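Local coordinates for protein beta-ketoacyl synthase (Burkholderia phymatum, PDB 4EWG) that probably condenses acyl groups with malonyl-type extender units on acyl carrier protein, as a 3-oxoacyl-ACP synthase of the thiolase-like superfamily, at residues 47-52 with 202-207; 196-201 with 233-238; 319-324 with 373-378; 365-370 with 377-382. All coordinates share one frame; numbering follows the deposited sequence.

Overall arrangement
Contacts 1 and 2 both touch the second subunit. Both are buried and both use helix 200-207, V203 and F206 of contact 1 packing on V235 of contact 2. Each spends a carboxylate on backbone N-H groups, but contact 2 adds a pair of main-chain bonds where two sheet strands meet. Contacts 3 and 4 lie well away from that pair, partly buried, and share L377 and D378 at the edge strand 378-379; no hydrogen bond crosses either, and methyl groups, a tyrosine ring and, in contact 4, a guanidinium face do the work. The centres of contacts 1 and 3 are about 30 Å apart.

Contact 1: 47-52 with 202-207; sequences ESLHTR and AVAVFD
D207, in the last turn of helix 200-207, reaches across to the loop at L49, H50 and T51 and takes two of its backbone N-H groups. Its CB lies 3.6 Å from CD2 of L49, and CG swings out anti to the backbone N (chi1 -159°), which carries the carboxylate beyond the helix to the loop. At the tip the oxygens divide the work. OD2 accepts H50 N at 2.8 Å, nearly straight at 169° and on the syn side of the carboxylate, while OD1 takes T51 N at 3.1 Å from above the carboxylate plane. A further hydrogen bond joins OD1 to T212 OG1, so three bonds in all fix the rotation of this buried group. Beside it the apolar contacts close up: T51 CG2 presses on V203 CG1 at 3.5 Å, a tight approach, and L49 CD2 rests on A204 CB at 4.1 Å. R52 braces the loop from within, its NH1 bonded to the carbonyls of both L49 and T51. The segment 47-52 thus runs past one side of helix 200-207 on its way from strand 38-39 to strand 53-54, with M125 of the second subunit packed on A204.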
loop_
_atom_site.group_PDB
_atom_site.type_symbol
_atom_site.label_atom_id
_atom_site.label_comp_id
_atom_site.label_asym_id
_atom_site.label_seq_id
_atom_site.Cartn_x
_atom_site.Cartn_y
_atom_site.Cartn_z
ATOM N N GLU A 47 24.114 10.228 14.793
ATOM C CA GLU A 47 24.251 11.284 15.797
ATOM C C GLU A 47 23.526 10.916 17.101
ATOM O O GLU A 47 24.139 10.846 18.146
ATOM C CB GLU A 47 23.731 12.616 15.262
ATOM C CG GLU A 47 24.223 13.820 16.047
ATOM C CD GLU A 47 23.651 15.146 15.541
ATOM O OE1 GLU A 47 22.966 15.162 14.504
ATOM O OE2 GLU A 47 23.888 16.186 16.180
ATOM N N SER A 48 22.235 10.615 17.012
ATOM C CA SER A 48 21.391 10.550 18.195
ATOM C C SER A 48 20.572 9.278 18.289
ATOM O O SER A 48 19.365 9.363 18.372
ATOM C CB SER A 48 20.447 11.760 18.182
ATOM O OG SER A 48 21.175 12.926 17.828
ATOM N N LEU A 49 21.214 8.104 18.272
ATOM C CA LEU A 49 20.518 6.850 18.609
ATOM C C LEU A 49 20.954 6.412 19.993
ATOM O O LEU A 49 22.133 6.368 20.273
ATOM C CB LEU A 49 20.844 5.750 17.639
ATOM C CG LEU A 49 20.137 5.808 16.289
ATOM C CD1 LEU A 49 20.610 4.639 15.448
ATOM C CD2 LEU A 49 18.632 5.805 16.474
ATOM N N HIS A 50 19.989 6.101 20.845
ATOM C CA HIS A 50 20.263 5.608 22.169
ATOM C C HIS A 50 20.537 4.151 22.141
ATOM O O HIS A 50 21.480 3.677 22.776
ATOM C CB HIS A 50 19.092 5.913 23.081
ATOM C CG HIS A 50 18.862 7.402 23.278
ATOM N ND1 HIS A 50 17.733 8.033 22.868
ATOM C CD2 HIS A 50 19.681 8.372 23.792
ATOM C CE1 HIS A 50 17.828 9.344 23.152
ATOM N NE2 HIS A 50 19.022 9.555 23.701
ATOM N N THR A 51 19.744 3.397 21.388
ATOM C CA THR A 51 19.978 1.951 21.333
ATOM C C THR A 51 21.214 1.613 20.512
ATOM O O THR A 51 21.524 2.287 19.560
ATOM C CB THR A 51 18.771 1.160 20.801
ATOM O OG1 THR A 51 18.968 -0.234 21.069
ATOM C CG2 THR A 51 18.579 1.352 19.332
ATOM N N ARG A 52 21.891 0.541 20.913
ATOM C CA ARG A 52 22.908 -0.110 20.103
ATOM C C ARG A 52 22.560 -1.594 19.873
ATOM O O ARG A 52 23.452 -2.433 19.736
ATOM C CB ARG A 52 24.280 0.026 20.786
ATOM C CG ARG A 52 24.805 1.455 20.821
ATOM C CD ARG A 52 25.159 1.913 19.421
ATOM N NE ARG A 52 25.654 3.282 19.392
ATOM C CZ ARG A 52 24.896 4.365 19.279
ATOM N NH1 ARG A 52 23.583 4.268 19.197
ATOM N NH2 ARG A 52 25.464 5.557 19.262
ATOM N N ALA A 202 15.539 3.031 10.116
ATOM C CA ALA A 202 14.478 2.129 10.541
ATOM C C ALA A 202 14.457 2.079 12.085
ATOM O O ALA A 202 13.403 2.071 12.676
ATOM C CB ALA A 202 14.664 0.734 9.945
ATOM N N VAL A 203 15.628 2.057 12.726
ATOM C CA VAL A 203 15.670 2.027 14.178
ATOM C C VAL A 203 15.282 3.388 14.787
ATOM O O VAL A 203 14.560 3.431 15.769
ATOM C CB VAL A 203 17.011 1.557 14.733
ATOM C CG1 VAL A 203 16.961 1.535 16.244
ATOM C CG2 VAL A 203 17.296 0.154 14.232
ATOM N N ALA A 204 15.721 4.477 14.165
ATOM C CA ALA A 204 15.343 5.845 14.624
ATOM C C ALA A 204 13.822 6.036 14.766
ATOM O O ALA A 204 13.363 6.777 15.643
ATOM C CB ALA A 204 15.905 6.891 13.672
ATOM N N VAL A 205 13.054 5.414 13.875
ATOM C CA VAL A 205 11.563 5.457 13.928
ATOM C C VAL A 205 11.065 5.171 15.364
ATOM O O VAL A 205 10.275 5.905 15.931
ATOM C CB VAL A 205 10.938 4.420 12.959
ATOM C CG1 VAL A 205 9.454 4.259 13.176
ATOM C CG2 VAL A 205 11.230 4.782 11.513
ATOM N N PHE A 206 11.565 4.100 15.932
ATOM C CA PHE A 206 11.202 3.701 17.275
ATOM C C PHE A 206 12.090 4.325 18.367
ATOM O O PHE A 206 11.615 4.593 19.473
ATOM C CB PHE A 206 11.228 2.187 17.346
ATOM C CG PHE A 206 10.307 1.556 16.365
ATOM C CD1 PHE A 206 8.938 1.464 16.637
ATOM C CD2 PHE A 206 10.773 1.101 15.126
ATOM C CE1 PHE A 206 8.070 0.892 15.709
ATOM C CE2 PHE A 206 9.892 0.537 14.174
ATOM C CZ PHE A 206 8.539 0.427 14.480
ATOM N N ASP A 207 13.366 4.526 18.074
ATOM C CA ASP A 207 14.282 5.139 19.046
ATOM C C ASP A 207 13.838 6.561 19.425
ATOM O O ASP A 207 13.897 6.930 20.588
ATOM C CB ASP A 207 15.729 5.141 18.531
ATOM C CG ASP A 207 16.752 5.291 19.653
ATOM O OD1 ASP A 207 16.892 4.353 20.473
ATOM O OD2 ASP A 207 17.432 6.321 19.718
#

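Contact 2: 196-201 with 233-238; sequences EELSGP and LVVGEG
This is a buried antiparallel junction in the thiolase-type core, where the end of strand 189-196 meets the start of strand 238-246 in the large mixed sheet. E196 and G238 form a hydrogen-bonded pair: E196 N donates to G238 O at 2.9 Å, and G238 N returns the bond to E196 O at 3.0 Å, almost straight at 176°. G238 has a positive phi and backbone angles that would jam any CB against the preceding carbonyl, so glycine suits the place. Past the pair the strands part, and side chains take over. L198 CD1 meets V235 CG1 at 3.6 Å; its CG stands anti to the backbone N (chi1 -178°), which sends the branch toward V235. V235 also packs on V203 and F206 of helix 200-207, whose N-cap is S199, with OG bonded to A202 N. The extended side chain of E237 passes beside L198, its CD 3.5 Å from L198 CB. Its carboxylate is shared: OE2 takes L57 N, and OE1 bonds both to Y80 OH and to a main-chain donor of the opposite segment. That donor is L198 N, 3.0 Å from E237 OE1 and meeting it from well above the carboxylate plane.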
loop_
_atom_site.group_PDB
_atom_site.type_symbol
_atom_site.label_atom_id
_atom_site.label_comp_id
_atom_site.label_asym_id
_atom_site.label_seq_id
_atom_site.Cartn_x
_atom_site.Cartn_y
_atom_site.Cartn_z
ATOM N N GLU A 196 11.573 -6.321 5.374
ATOM C CA GLU A 196 12.243 -5.125 5.827
ATOM C C GLU A 196 13.761 -5.319 5.811
ATOM O O GLU A 196 14.263 -6.427 6.100
ATOM C CB GLU A 196 11.820 -4.748 7.240
ATOM C CG GLU A 196 11.912 -3.246 7.482
ATOM C CD GLU A 196 10.711 -2.513 6.884
ATOM O OE1 GLU A 196 10.893 -1.675 5.954
ATOM O OE2 GLU A 196 9.583 -2.790 7.354
ATOM N N GLU A 197 14.488 -4.238 5.492
ATOM C CA GLU A 197 15.934 -4.251 5.599
ATOM C C GLU A 197 16.329 -3.426 6.811
ATOM O O GLU A 197 15.712 -2.445 7.098
ATOM C CB GLU A 197 16.591 -3.755 4.306
ATOM C CG GLU A 197 16.591 -2.253 4.069
ATOM C CD GLU A 197 17.026 -1.891 2.631
ATOM O OE1 GLU A 197 16.394 -2.351 1.654
ATOM O OE2 GLU A 197 17.963 -1.118 2.472
ATOM N N LEU A 198 17.315 -3.884 7.551
ATOM C CA LEU A 198 17.757 -3.202 8.762
ATOM C C LEU A 198 18.509 -1.956 8.342
ATOM O O LEU A 198 19.375 -2.009 7.469
ATOM C CB LEU A 198 18.675 -4.107 9.607
ATOM C CG LEU A 198 19.193 -3.546 10.955
ATOM C CD1 LEU A 198 18.027 -3.249 11.941
ATOM C CD2 LEU A 198 20.264 -4.472 11.590
ATOM N N SER A 199 18.178 -0.838 8.963
ATOM C CA SER A 199 18.960 0.377 8.784
ATOM C C SER A 199 18.859 1.269 10.021
ATOM O O SER A 199 17.975 1.095 10.860
ATOM C CB SER A 199 18.466 1.162 7.577
ATOM O OG SER A 199 17.207 1.749 7.865
ATOM N N GLY A 200 19.765 2.237 10.106
ATOM C CA GLY A 200 19.747 3.193 11.196
ATOM C C GLY A 200 18.420 3.944 11.257
ATOM O O GLY A 200 17.795 4.007 12.301
ATOM N N PRO A 201 17.992 4.495 10.130
ATOM C CA PRO A 201 16.708 5.165 10.073
ATOM C C PRO A 201 15.545 4.298 10.507
ATOM O O PRO A 201 14.646 4.794 11.178
ATOM C CB PRO A 201 16.569 5.544 8.597
ATOM C CG PRO A 201 17.968 5.705 8.151
ATOM C CD PRO A 201 18.748 4.652 8.879
ATOM N N LEU A 233 11.622 -2.483 22.587
ATOM C CA LEU A 233 11.765 -3.462 21.515
ATOM C C LEU A 233 13.170 -3.496 20.966
ATOM O O LEU A 233 13.996 -2.655 21.300
ATOM C CB LEU A 233 10.786 -3.150 20.370
ATOM C CG LEU A 233 10.870 -1.828 19.586
ATOM C CD1 LEU A 233 11.989 -1.812 18.525
ATOM C CD2 LEU A 233 9.521 -1.534 18.948
ATOM N N VAL A 234 13.434 -4.494 20.141
ATOM C CA VAL A 234 14.640 -4.533 19.342
ATOM C C VAL A 234 14.226 -4.779 17.901
ATOM O O VAL A 234 13.462 -5.693 17.599
ATOM C CB VAL A 234 15.617 -5.634 19.840
ATOM C CG1 VAL A 234 16.823 -5.759 18.920
ATOM C CG2 VAL A 234 16.015 -5.367 21.304
ATOM N N VAL A 235 14.744 -3.943 17.022
ATOM C CA VAL A 235 14.449 -3.993 15.598
ATOM C C VAL A 235 15.230 -5.097 14.889
ATOM O O VAL A 235 16.429 -5.250 15.085
ATOM C CB VAL A 235 14.781 -2.640 14.972
ATOM C CG1 VAL A 235 14.792 -2.715 13.476
ATOM C CG2 VAL A 235 13.742 -1.630 15.476
ATOM N N GLY A 236 14.518 -5.867 14.083
ATOM C CA GLY A 236 15.099 -6.911 13.255
ATOM C C GLY A 236 14.824 -6.685 11.780
ATOM O O GLY A 236 14.510 -5.556 11.353
ATOM N N GLU A 237 14.969 -7.749 10.993
ATOM C CA GLU A 237 14.807 -7.659 9.544
ATOM C C GLU A 237 14.516 -9.005 8.907
ATOM O O GLU A 237 14.545 -10.053 9.591
ATOM C CB GLU A 237 16.057 -7.033 8.917
ATOM C CG GLU A 237 17.337 -7.852 9.052
ATOM C CD GLU A 237 18.496 -7.300 8.256
ATOM O OE1 GLU A 237 18.261 -6.670 7.260
ATOM O OE2 GLU A 237 19.678 -7.495 8.615
ATOM N N GLY A 238 14.293 -8.989 7.594
ATOM C CA GLY A 238 14.098 -10.220 6.803
ATOM C C GLY A 238 12.858 -10.150 5.915
ATOM O O GLY A 238 12.387 -9.058 5.557
#

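Contact 3: 319-324 with 373-378; sequences ATARTF and ACAPLD
L377 turns its CG anti to its own carbonyl carbon (chi1 -71°), and with chi2 at 165° the two methyls are presented to the helix residues T320 and A321. T320 answers with CG2 anti to the backbone N (chi1 -48°, measured to OG1), so the methyl joins the contact while OG1 turns back to bond with E316 O, one turn earlier. L377 CD1 lies 3.8 Å from T320 CB and a little farther from CG2, the two side chains crossing at about a right angle. The other branch, CD2, settles against the helix backbone, 3.8 Å from A321 N, and it also approaches A321 CB at 4.1 Å. A second point of touch lies beside it, where A321 CB faces A375 CB at 3.7 Å, methyl to methyl. These small residues let the two backbones come close, with A321 and A375 only 6.3 Å apart between CA atoms. No hydrogen bond passes between the two segments themselves; a polar link to this helix comes from A375 N, which is bonded to S317 OG. Helix 310-324 lies with T320 and A321 against the loop that leads into edge strand 378-379. I330 of strand 329-331 touches both T320 and L377, while helix 278-291 covers the helix at A319, T320 and T323.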
loop_
_atom_site.group_PDB
_atom_site.type_symbol
_atom_site.label_atom_id
_atom_site.label_comp_id
_atom_site.label_asym_id
_atom_site.label_seq_id
_atom_site.Cartn_x
_atom_site.Cartn_y
_atom_site.Cartn_z
ATOM N N ALA A 319 -6.386 -6.659 25.647
ATOM C CA ALA A 319 -7.206 -6.965 24.464
ATOM C C ALA A 319 -7.407 -8.471 24.318
ATOM O O ALA A 319 -8.509 -8.932 24.001
ATOM C CB ALA A 319 -6.564 -6.377 23.200
ATOM N N THR A 320 -6.344 -9.231 24.538
ATOM C CA THR A 320 -6.397 -10.673 24.411
ATOM C C THR A 320 -7.237 -11.302 25.548
ATOM O O THR A 320 -8.059 -12.165 25.299
ATOM C CB THR A 320 -4.983 -11.281 24.411
ATOM O OG1 THR A 320 -4.142 -10.563 23.488
ATOM C CG2 THR A 320 -5.042 -12.759 24.053
ATOM N N ALA A 321 -7.039 -10.831 26.776
ATOM C CA ALA A 321 -7.812 -11.333 27.931
ATOM C C ALA A 321 -9.266 -11.026 27.726
ATOM O O ALA A 321 -10.133 -11.874 27.970
ATOM C CB ALA A 321 -7.327 -10.711 29.228
ATOM N N ARG A 322 -9.542 -9.811 27.255
ATOM C CA ARG A 322 -10.915 -9.382 26.991
ATOM C C ARG A 322 -11.589 -10.328 25.995
ATOM O O ARG A 322 -12.742 -10.651 26.151
ATOM C CB ARG A 322 -10.927 -7.943 26.438
ATOM N N THR A 323 -10.873 -10.765 24.967
ATOM C CA THR A 323 -11.465 -11.648 23.945
ATOM C C THR A 323 -11.551 -13.112 24.400
ATOM O O THR A 323 -12.535 -13.806 24.133
ATOM C CB THR A 323 -10.671 -11.602 22.644
ATOM O OG1 THR A 323 -10.530 -10.244 22.209
ATOM C CG2 THR A 323 -11.381 -12.452 21.532
ATOM N N PHE A 324 -10.524 -13.594 25.089
ATOM C CA PHE A 324 -10.422 -15.020 25.350
ATOM C C PHE A 324 -10.494 -15.453 26.814
ATOM O O PHE A 324 -10.753 -16.599 27.068
ATOM C CB PHE A 324 -9.138 -15.524 24.758
ATOM C CG PHE A 324 -9.076 -15.402 23.291
ATOM C CD1 PHE A 324 -9.887 -16.184 22.494
ATOM C CD2 PHE A 324 -8.194 -14.495 22.691
ATOM C CE1 PHE A 324 -9.846 -16.074 21.122
ATOM C CE2 PHE A 324 -8.128 -14.393 21.311
ATOM C CZ PHE A 324 -8.953 -15.180 20.521
ATOM N N ALA A 373 1.188 -5.340 35.442
ATOM C CA ALA A 373 0.371 -4.406 34.715
ATOM C C ALA A 373 -0.215 -5.077 33.466
ATOM O O ALA A 373 -1.144 -4.550 32.885
ATOM C CB ALA A 373 1.165 -3.132 34.353
ATOM N N CYS A 374 0.312 -6.236 33.064
ATOM C CA CYS A 374 -0.285 -7.020 31.973
ATOM C C CYS A 374 -1.412 -7.936 32.470
ATOM O O CYS A 374 -1.323 -8.510 33.547
ATOM C CB CYS A 374 0.771 -7.865 31.265
ATOM S SG CYS A 374 1.961 -6.914 30.243
ATOM N N ALA A 375 -2.443 -8.106 31.656
ATOM C CA ALA A 375 -3.564 -8.976 32.001
ATOM C C ALA A 375 -3.087 -10.442 32.107
ATOM O O ALA A 375 -2.249 -10.890 31.326
ATOM C CB ALA A 375 -4.689 -8.861 30.977
ATOM N N PRO A 376 -3.640 -11.189 33.083
ATOM C CA PRO A 376 -3.379 -12.623 33.192
ATOM C C PRO A 376 -3.780 -13.368 31.937
ATOM O O PRO A 376 -4.932 -13.288 31.501
ATOM C CB PRO A 376 -4.246 -13.049 34.378
ATOM C CG PRO A 376 -4.264 -11.839 35.229
ATOM C CD PRO A 376 -4.353 -10.684 34.266
ATOM N N LEU A 377 -2.795 -14.043 31.352
ATOM C CA LEU A 377 -2.979 -14.942 30.214
ATOM C C LEU A 377 -2.129 -16.157 30.510
ATOM O O LEU A 377 -1.391 -16.166 31.481
ATOM C CB LEU A 377 -2.546 -14.261 28.904
ATOM C CG LEU A 377 -3.481 -13.143 28.407
ATOM C CD1 LEU A 377 -2.844 -12.273 27.335
ATOM C CD2 LEU A 377 -4.802 -13.727 27.912
ATOM N N ASP A 378 -2.199 -17.179 29.687
ATOM C CA ASP A 378 -1.302 -18.323 29.889
ATOM C C ASP A 378 -0.013 -18.054 29.103
ATOM O O ASP A 378 0.173 -18.526 27.998
ATOM C CB ASP A 378 -1.982 -19.639 29.499
ATOM C CG ASP A 378 -1.169 -20.842 29.865
ATOM O OD1 ASP A 378 -0.151 -20.688 30.579
ATOM O OD2 ASP A 378 -1.539 -21.968 29.421
#

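Contact 4: 365-370 with 377-382; sequences LNLTEV and LDYIRG
Y379 O takes the NE-H of R381 at 3.2 Å, in the guanidinium plane, a bond within the segment 377-382 that folds the arginine back over its own chain and sets it against V370 and L367. The side chain is bent to do this: chi1 of 56° puts CG between the backbone N and the carbonyl carbon, and chi3 is turned to 148°. V370 CG2 then sits over the centre of one guanidinium face, 4.0 Å above its plane. Lower down the arginine, CD lies 3.9 Å from L367 CG, and CB comes 3.7 Å from L367 O. V370 also serves the tyrosine with its other methyl, CG1, which meets CE2 of the Y379 ring at 3.6 Å. L367 reaches the same residue from another direction, its CD2 lying 3.9 Å from Y379 CB. The hydroxyl points to another partner, bonding to A375 O. D378, just before Y379, is the centre of an inverse gamma turn at the edge strand 378-379. Around the contact, Y379 also packs on S317 of helix 310-324, on I330 of strand 329-331 and against the ring of F226, while I380 joins T364 and I330 through backbone bonds beside that strand.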
loop_
_atom_site.group_PDB
_atom_site.type_symbol
_atom_site.label_atom_id
_atom_site.label_comp_id
_atom_site.label_asym_id
_atom_site.label_seq_id
_atom_site.Cartn_x
_atom_site.Cartn_y
_atom_site.Cartn_z
ATOM N N LEU A 365 10.990 -16.014 25.012
ATOM C CA LEU A 365 12.354 -15.909 25.565
ATOM C C LEU A 365 12.459 -14.692 26.470
ATOM O O LEU A 365 11.788 -13.672 26.231
ATOM C CB LEU A 365 13.361 -15.771 24.430
ATOM C CG LEU A 365 14.475 -16.797 24.327
ATOM C CD1 LEU A 365 13.928 -18.230 24.142
ATOM C CD2 LEU A 365 15.420 -16.422 23.196
ATOM N N ASN A 366 13.276 -14.815 27.518
ATOM C CA ASN A 366 13.543 -13.732 28.473
ATOM C C ASN A 366 12.276 -13.176 29.178
ATOM O O ASN A 366 12.203 -11.982 29.512
ATOM C CB ASN A 366 14.339 -12.604 27.807
ATOM C CG ASN A 366 15.817 -12.957 27.611
ATOM O OD1 ASN A 366 16.512 -13.344 28.554
ATOM N ND2 ASN A 366 16.304 -12.788 26.410
ATOM N N LEU A 367 11.294 -14.060 29.413
ATOM C CA LEU A 367 10.110 -13.744 30.221
ATOM C C LEU A 367 10.198 -14.538 31.527
ATOM O O LEU A 367 9.838 -15.708 31.565
ATOM C CB LEU A 367 8.819 -14.092 29.455
ATOM C CG LEU A 367 7.463 -13.880 30.175
ATOM C CD1 LEU A 367 7.265 -12.437 30.666
ATOM C CD2 LEU A 367 6.303 -14.264 29.277
ATOM N N THR A 368 10.667 -13.889 32.594
ATOM C CA THR A 368 10.893 -14.566 33.875
ATOM C C THR A 368 9.935 -14.106 34.973
ATOM O O THR A 368 9.628 -14.883 35.864
ATOM C CB THR A 368 12.341 -14.367 34.326
ATOM O OG1 THR A 368 12.629 -12.959 34.391
ATOM C CG2 THR A 368 13.296 -15.042 33.312
ATOM N N GLU A 369 9.468 -12.862 34.909
ATOM C CA GLU A 369 8.434 -12.364 35.818
ATOM C C GLU A 369 7.380 -11.613 34.985
ATOM O O GLU A 369 7.667 -10.551 34.420
ATOM C CB GLU A 369 9.026 -11.406 36.846
ATOM C CG GLU A 369 8.001 -10.906 37.873
ATOM C CD GLU A 369 8.505 -9.751 38.751
ATOM O OE1 GLU A 369 9.667 -9.323 38.607
ATOM O OE2 GLU A 369 7.737 -9.283 39.611
ATOM N N VAL A 370 6.176 -12.157 34.913
ATOM C CA VAL A 370 5.122 -11.524 34.166
ATOM C C VAL A 370 4.764 -10.200 34.828
ATOM O O VAL A 370 4.467 -10.145 36.010
ATOM C CB VAL A 370 3.871 -12.401 34.064
ATOM C CG1 VAL A 370 2.793 -11.674 33.259
ATOM C CG2 VAL A 370 4.219 -13.722 33.402
ATOM N N LEU A 377 -2.795 -14.043 31.352
ATOM C CA LEU A 377 -2.979 -14.942 30.214
ATOM C C LEU A 377 -2.129 -16.157 30.510
ATOM O O LEU A 377 -1.391 -16.166 31.481
ATOM C CB LEU A 377 -2.546 -14.261 28.904
ATOM C CG LEU A 377 -3.481 -13.143 28.407
ATOM C CD1 LEU A 377 -2.844 -12.273 27.335
ATOM C CD2 LEU A 377 -4.802 -13.727 27.912
ATOM N N ASP A 378 -2.199 -17.179 29.687
ATOM C CA ASP A 378 -1.302 -18.323 29.889
ATOM C C ASP A 378 -0.013 -18.054 29.103
ATOM O O ASP A 378 0.173 -18.526 27.998
ATOM C CB ASP A 378 -1.982 -19.639 29.499
ATOM C CG ASP A 378 -1.169 -20.842 29.865
ATOM O OD1 ASP A 378 -0.151 -20.688 30.579
ATOM O OD2 ASP A 378 -1.539 -21.968 29.421
ATOM N N TYR A 379 0.862 -17.249 29.693
ATOM C CA TYR A 379 2.108 -16.867 29.057
ATOM C C TYR A 379 3.031 -18.070 29.057
ATOM O O TYR A 379 3.568 -18.456 30.119
ATOM C CB TYR A 379 2.764 -15.686 29.803
ATOM C CG TYR A 379 1.944 -14.427 29.789
ATOM C CD1 TYR A 379 1.927 -13.614 28.666
ATOM C CD2 TYR A 379 1.174 -14.040 30.890
ATOM C CE1 TYR A 379 1.164 -12.466 28.621
ATOM C CE2 TYR A 379 0.404 -12.869 30.857
ATOM C CZ TYR A 379 0.413 -12.087 29.703
ATOM O OH TYR A 379 -0.330 -10.911 29.621
ATOM N N ILE A 380 3.209 -18.680 27.892
ATOM C CA ILE A 380 4.144 -19.814 27.770
ATOM C C ILE A 380 5.546 -19.291 27.994
ATOM O O ILE A 380 5.949 -18.292 27.406
ATOM C CB ILE A 380 4.106 -20.485 26.383
ATOM C CG1 ILE A 380 2.673 -20.852 25.984
ATOM C CG2 ILE A 380 4.936 -21.741 26.402
ATOM C CD1 ILE A 380 2.522 -21.311 24.549
ATOM N N ARG A 381 6.291 -19.935 28.870
ATOM C CA ARG A 381 7.665 -19.511 29.126
ATOM C C ARG A 381 8.446 -20.603 29.746
ATOM O O ARG A 381 7.874 -21.511 30.355
ATOM C CB ARG A 381 7.697 -18.306 30.041
ATOM C CG ARG A 381 6.978 -18.530 31.348
ATOM C CD ARG A 381 6.501 -17.246 32.001
ATOM N NE ARG A 381 5.275 -17.555 32.709
ATOM C CZ ARG A 381 5.125 -17.612 34.018
ATOM N NH1 ARG A 381 6.126 -17.329 34.850
ATOM N NH2 ARG A 381 3.936 -17.939 34.506
ATOM N N GLY A 382 9.768 -20.524 29.588
ATOM C CA GLY A 382 10.679 -21.496 30.189
ATOM C C GLY A 382 10.910 -22.691 29.293
ATOM O O GLY A 382 12.047 -23.021 28.992
#